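Local coordinates for malarial CLPB2 atpase/hsp101 protein (Plasmodium falciparum, PDB 4IRF) that is probably an ATP-driven chaperone of the ClpA/ClpB family linked to protein unfolding and translocation at the parasitophorous vacuole, represented here by its N-terminal cargo-binding domain, at residues R15-A27 and L35-Y49. Numbering follows the deposited sequence.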
loop_
_atom_site.group_PDB
_atom_site.type_symbol
_atom_site.label_atom_id
_atom_site.label_comp_id
_atom_site.label_asym_id
_atom_site.label_seq_id
_atom_site.Cartn_x
_atom_site.Cartn_y
_atom_site.Cartn_z
ATOM N N ARG A 15 -9.541 6.116 5.594
ATOM C CA ARG A 15 -8.113 5.944 5.790
ATOM C C ARG A 15 -7.465 5.280 4.606
ATOM O O ARG A 15 -6.291 5.510 4.343
ATOM C CB ARG A 15 -7.806 5.200 7.101
ATOM C CG ARG A 15 -8.484 3.832 7.277
ATOM C CD ARG A 15 -7.994 3.214 8.596
ATOM N NE ARG A 15 -8.593 1.924 8.948
ATOM C CZ ARG A 15 -9.246 1.705 10.092
ATOM N NH1 ARG A 15 -9.365 2.687 10.971
ATOM N NH2 ARG A 15 -9.759 0.510 10.365
ATOM N N THR A 16 -8.235 4.488 3.861
ATOM C CA THR A 16 -7.689 3.814 2.692
ATOM C C THR A 16 -7.515 4.841 1.573
ATOM O O THR A 16 -6.457 4.919 0.927
ATOM C CB THR A 16 -8.638 2.673 2.251
ATOM O OG1 THR A 16 -8.788 1.743 3.336
ATOM C CG2 THR A 16 -8.115 1.970 1.050
ATOM N N ILE A 17 -8.546 5.659 1.385
ATOM C CA ILE A 17 -8.522 6.725 0.375
ATOM C C ILE A 17 -7.388 7.711 0.696
ATOM O O ILE A 17 -6.680 8.147 -0.196
ATOM C CB ILE A 17 -9.842 7.497 0.406
ATOM C CG1 ILE A 17 -11.000 6.626 -0.078
ATOM C CG2 ILE A 17 -9.767 8.724 -0.487
ATOM C CD1 ILE A 17 -10.819 6.135 -1.468
ATOM N N ASN A 18 -7.220 8.053 1.973
ATOM C CA ASN A 18 -6.150 8.971 2.361
ATOM C C ASN A 18 -4.755 8.440 2.028
ATOM O O ASN A 18 -3.871 9.195 1.617
ATOM C CB ASN A 18 -6.253 9.339 3.845
ATOM C CG ASN A 18 -7.482 10.191 4.146
ATOM O OD1 ASN A 18 -8.034 10.857 3.256
ATOM N ND2 ASN A 18 -7.910 10.186 5.411
ATOM N N ILE A 19 -4.558 7.141 2.213
ATOM C CA ILE A 19 -3.326 6.508 1.794
ATOM C C ILE A 19 -3.145 6.642 0.275
ATOM O O ILE A 19 -2.052 6.962 -0.194
ATOM C CB ILE A 19 -3.268 5.003 2.202
ATOM C CG1 ILE A 19 -2.910 4.899 3.684
ATOM C CG2 ILE A 19 -2.183 4.271 1.473
ATOM C CD1 ILE A 19 -3.332 3.598 4.295
ATOM N N LEU A 20 -4.202 6.355 -0.483
ATOM C CA LEU A 20 -4.130 6.485 -1.937
ATOM C C LEU A 20 -3.806 7.913 -2.356
ATOM O O LEU A 20 -2.955 8.128 -3.205
ATOM C CB LEU A 20 -5.439 6.042 -2.567
ATOM C CG LEU A 20 -5.769 4.574 -2.364
ATOM C CD1 LEU A 20 -7.177 4.297 -2.922
ATOM C CD2 LEU A 20 -4.740 3.703 -3.068
ATOM N N ASN A 21 -4.456 8.894 -1.746
ATOM C CA ASN A 21 -4.160 10.287 -2.094
ATOM C C ASN A 21 -2.755 10.731 -1.671
ATOM O O ASN A 21 -2.108 11.537 -2.348
ATOM C CB ASN A 21 -5.208 11.214 -1.496
ATOM C CG ASN A 21 -6.549 11.107 -2.191
ATOM O OD1 ASN A 21 -6.614 10.753 -3.365
ATOM N ND2 ASN A 21 -7.629 11.463 -1.479
ATOM N N ALA A 22 -2.276 10.224 -0.536
ATOM C CA ALA A 22 -0.896 10.526 -0.152
ATOM C C ALA A 22 0.058 9.873 -1.143
ATOM O O ALA A 22 1.164 10.391 -1.444
ATOM C CB ALA A 22 -0.582 10.060 1.284
ATOM N N GLY A 23 -0.326 8.692 -1.619
ATOM C CA GLY A 23 0.451 7.998 -2.614
ATOM C C GLY A 23 0.618 8.828 -3.884
ATOM O O GLY A 23 1.704 8.846 -4.468
ATOM N N LYS A 24 -0.443 9.500 -4.329
ATOM C CA LYS A 24 -0.335 10.345 -5.516
ATOM C C LYS A 24 0.658 11.481 -5.317
ATOM O O LYS A 24 1.418 11.820 -6.240
ATOM C CB LYS A 24 -1.712 10.891 -5.929
ATOM C CG LYS A 24 -2.669 9.814 -6.460
ATOM C CD LYS A 24 -4.049 10.412 -6.709
ATOM C CE LYS A 24 -5.029 9.351 -7.184
ATOM N NZ LYS A 24 -6.305 9.966 -7.683
ATOM N N ASN A 25 0.666 12.065 -4.129
ATOM C CA ASN A 25 1.653 13.107 -3.854
ATOM C C ASN A 25 3.093 12.577 -3.872
ATOM O O ASN A 25 4.028 13.245 -4.348
ATOM C CB ASN A 25 1.304 13.838 -2.561
ATOM C CG ASN A 25 0.083 14.730 -2.719
ATOM O OD1 ASN A 25 -0.148 15.292 -3.797
ATOM N ND2 ASN A 25 -0.710 14.850 -1.660
ATOM N N ILE A 26 3.283 11.359 -3.381
ATOM C CA ILE A 26 4.605 10.758 -3.404
ATOM C C ILE A 26 4.985 10.476 -4.858
ATOM O O ILE A 26 6.125 10.688 -5.289
ATOM C CB ILE A 26 4.623 9.453 -2.539
ATOM C CG1 ILE A 26 4.414 9.819 -1.085
ATOM C CG2 ILE A 26 5.913 8.689 -2.729
ATOM C CD1 ILE A 26 4.080 8.639 -0.139
ATOM N N ALA A 27 4.017 10.002 -5.641
ATOM C CA ALA A 27 4.274 9.741 -7.043
ATOM C C ALA A 27 4.734 11.028 -7.735
ATOM O O ALA A 27 5.720 11.022 -8.460
ATOM C CB ALA A 27 3.032 9.163 -7.721
ATOM N N LEU A 35 0.323 6.892 -10.671
ATOM C CA LEU A 35 0.500 6.268 -9.358
ATOM C C LEU A 35 0.861 4.799 -9.508
ATOM O O LEU A 35 0.163 4.055 -10.178
ATOM C CB LEU A 35 -0.819 6.350 -8.600
ATOM C CG LEU A 35 -0.866 5.796 -7.184
ATOM C CD1 LEU A 35 0.143 6.582 -6.355
ATOM C CD2 LEU A 35 -2.273 5.894 -6.577
ATOM N N LYS A 36 1.892 4.367 -8.777
ATOM C CA LYS A 36 2.446 3.015 -8.849
ATOM C C LYS A 36 2.333 2.342 -7.458
ATOM O O LYS A 36 2.206 3.043 -6.462
ATOM C CB LYS A 36 3.931 3.095 -9.198
ATOM C CG LYS A 36 4.220 3.783 -10.513
ATOM C CD LYS A 36 3.715 2.929 -11.619
ATOM C CE LYS A 36 4.886 2.522 -12.506
ATOM N NZ LYS A 36 4.514 1.445 -13.473
ATOM N N PRO A 37 2.345 1.009 -7.407
ATOM C CA PRO A 37 2.201 0.365 -6.082
ATOM C C PRO A 37 3.256 0.792 -5.064
ATOM O O PRO A 37 2.854 1.035 -3.915
ATOM C CB PRO A 37 2.295 -1.114 -6.395
ATOM C CG PRO A 37 1.671 -1.218 -7.802
ATOM C CD PRO A 37 2.234 0.026 -8.489
ATOM N N ILE A 38 4.520 0.950 -5.473
ATOM C CA ILE A 38 5.558 1.399 -4.538
ATOM C C ILE A 38 5.190 2.719 -3.902
ATOM O O ILE A 38 5.438 2.932 -2.714
ATOM C CB ILE A 38 6.956 1.470 -5.178
ATOM C CG1 ILE A 38 7.991 1.818 -4.097
ATOM C CG2 ILE A 38 6.952 2.519 -6.313
ATOM C CD1 ILE A 38 8.044 0.740 -2.976
ATOM N N HIS A 39 4.552 3.624 -4.660
ATOM C CA HIS A 39 4.120 4.895 -4.085
ATOM C C HIS A 39 3.043 4.739 -3.034
ATOM O O HIS A 39 3.019 5.475 -2.040
ATOM C CB HIS A 39 3.608 5.833 -5.178
ATOM C CG HIS A 39 4.600 6.057 -6.256
ATOM N ND1 HIS A 39 4.284 5.972 -7.601
ATOM C CD2 HIS A 39 5.917 6.379 -6.194
ATOM C CE1 HIS A 39 5.378 6.192 -8.309
ATOM N NE2 HIS A 39 6.381 6.453 -7.479
ATOM N N ILE A 40 2.123 3.801 -3.274
ATOM C CA ILE A 40 1.086 3.518 -2.317
ATOM C C ILE A 40 1.696 2.901 -1.066
ATOM O O ILE A 40 1.284 3.270 0.037
ATOM C CB ILE A 40 0.025 2.581 -2.873
ATOM C CG1 ILE A 40 -0.665 3.294 -4.056
ATOM C CG2 ILE A 40 -0.980 2.217 -1.781
ATOM C CD1 ILE A 40 -1.764 2.446 -4.663
ATOM N N LEU A 41 2.658 1.994 -1.271
ATOM C CA LEU A 41 3.370 1.373 -0.108
ATOM C C LEU A 41 4.049 2.450 0.760
ATOM O O LEU A 41 3.916 2.424 1.997
ATOM C CB LEU A 41 4.342 0.287 -0.565
ATOM C CG LEU A 41 5.125 -0.296 0.618
ATOM C CD1 LEU A 41 4.200 -0.908 1.639
ATOM C CD2 LEU A 41 6.151 -1.280 0.150
ATOM N N SER A 42 4.715 3.415 0.121
ATOM C CA SER A 42 5.371 4.506 0.870
ATOM C C SER A 42 4.350 5.188 1.765
ATOM O O SER A 42 4.558 5.363 2.971
ATOM C CB SER A 42 5.966 5.530 -0.095
ATOM O OG SER A 42 6.559 6.621 0.601
ATOM N N ALA A 43 3.194 5.529 1.176
ATOM C CA ALA A 43 2.098 6.165 1.902
ATOM C C ALA A 43 1.514 5.309 3.044
ATOM O O ALA A 43 1.155 5.807 4.113
ATOM C CB ALA A 43 0.988 6.567 0.905
ATOM N N LEU A 44 1.384 4.018 2.787
ATOM C CA LEU A 44 0.767 3.112 3.740
ATOM C C LEU A 44 1.700 2.992 4.943
ATOM O O LEU A 44 1.253 3.187 6.078
ATOM C CB LEU A 44 0.495 1.765 3.059
ATOM C CG LEU A 44 -0.409 0.814 3.835
ATOM C CD1 LEU A 44 -1.230 -0.048 2.888
ATOM C CD2 LEU A 44 0.473 -0.074 4.688
ATOM N N ALA A 45 2.990 2.788 4.662
ATOM C CA ALA A 45 4.003 2.613 5.729
ATOM C C ALA A 45 4.020 3.830 6.660
ATOM O O ALA A 45 4.218 3.693 7.870
ATOM C CB ALA A 45 5.349 2.357 5.140
ATOM N N LYS A 46 3.789 5.023 6.108
ATOM C CA LYS A 46 3.875 6.225 6.932
ATOM C C LYS A 46 2.557 6.679 7.559
ATOM O O LYS A 46 2.546 7.531 8.443
ATOM C CB LYS A 46 4.524 7.366 6.157
ATOM C CG LYS A 46 3.595 8.047 5.168
ATOM C CD LYS A 46 4.167 9.412 4.770
ATOM C CE LYS A 46 3.451 10.008 3.565
ATOM N NZ LYS A 46 4.190 11.241 3.122
ATOM N N SER A 47 1.438 6.101 7.131
ATOM C CA SER A 47 0.163 6.464 7.717
ATOM C C SER A 47 0.037 6.042 9.180
ATOM O O SER A 47 0.787 5.162 9.652
ATOM C CB SER A 47 -0.982 5.804 6.949
ATOM O OG SER A 47 -0.957 4.401 7.111
ATOM N N ASP A 48 -0.933 6.637 9.875
ATOM C CA ASP A 48 -1.212 6.258 11.267
ATOM C C ASP A 48 -1.516 4.769 11.379
ATOM O O ASP A 48 -0.919 4.048 12.187
ATOM C CB ASP A 48 -2.399 7.047 11.821
ATOM C CG ASP A 48 -2.018 8.450 12.287
ATOM O OD1 ASP A 48 -0.803 8.768 12.363
ATOM O OD2 ASP A 48 -2.947 9.231 12.592
ATOM N N TYR A 49 -2.454 4.303 10.559
ATOM C CA TYR A 49 -2.938 2.936 10.702
ATOM C C TYR A 49 -1.922 1.939 10.164
ATOM O O TYR A 49 -1.664 0.888 10.770
ATOM C CB TYR A 49 -4.272 2.788 9.980
ATOM C CG TYR A 49 -4.966 1.482 10.241
ATOM C CD1 TYR A 49 -4.556 0.315 9.623
ATOM C CD2 TYR A 49 -6.036 1.412 11.119
ATOM C CE1 TYR A 49 -5.183 -0.881 9.856
ATOM C CE2 TYR A 49 -6.680 0.208 11.356
ATOM C CZ TYR A 49 -6.242 -0.934 10.725
ATOM O OH TYR A 49 -6.870 -2.146 10.941
HETATM O O HOH W 1 2.372 12.045 0.604
#
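Ile26 and Ala43 interlock as reciprocal knobs into holes where the first two helices of the all-helical Clp N-terminal domain meet; the axes of segments 15-27 and 37-46 approach to 7.7 Å, with 121° between their N-to-C directions. Ile26 enters the gap bounded by His39, Ser42, Ala43 and Lys46, whereas Ala43 fits among Ile19, Ala22, Gly23 and Ile26. The small residues permit this proximity: at Gly23 and Ile40 the CA atoms are 4.5 Å apart, and Ala43 CB lies 3.3 Å from Ile19 O.

Van der Waals contacts extend the interface. Ile19 CG2, set opposite its own backbone nitrogen by chi1, makes apolar contacts with Ile40, Ala43 and Leu44; its CD1 touches Ser47 OG. Leu20 CD2 meets Ile40 CD1 at 3.6 Å, a further apolar pair, and Leu35 lays CD1 against the Gly23 carbonyl. Val114, from helix 114-121, touches both Ile19 and Leu44.

Flat groups pack at the two ends. Ala27 CA sits 3.7 Å from the His39 ring centroid, nearly on the ring normal, a CH-pi contact; Ile38 CG2 lies over the opposite face. The ring's ND1 accepts a hydrogen bond from Lys36 N, which ties its orientation to the helix start. At the other end the Arg15 guanidinium lies over one face of the Tyr49 ring near its CD2-CE2 side, with the planes 24° apart and CE2 opposite the guanidinium centre. Asp113 forms a salt bridge with Arg15, and Glu115 hydrogen-bonds to Tyr49 OH.

No direct hydrogen bond joins the segments; a water bridges them, donating to Ala22 O and accepting from Lys46 NZ. Where helix 37-46 ends, Ser47 OG donates to Leu44 O over 2.7 Å, in the carbonyl plane and on a lone pair, with a C=O...OG angle of 135°.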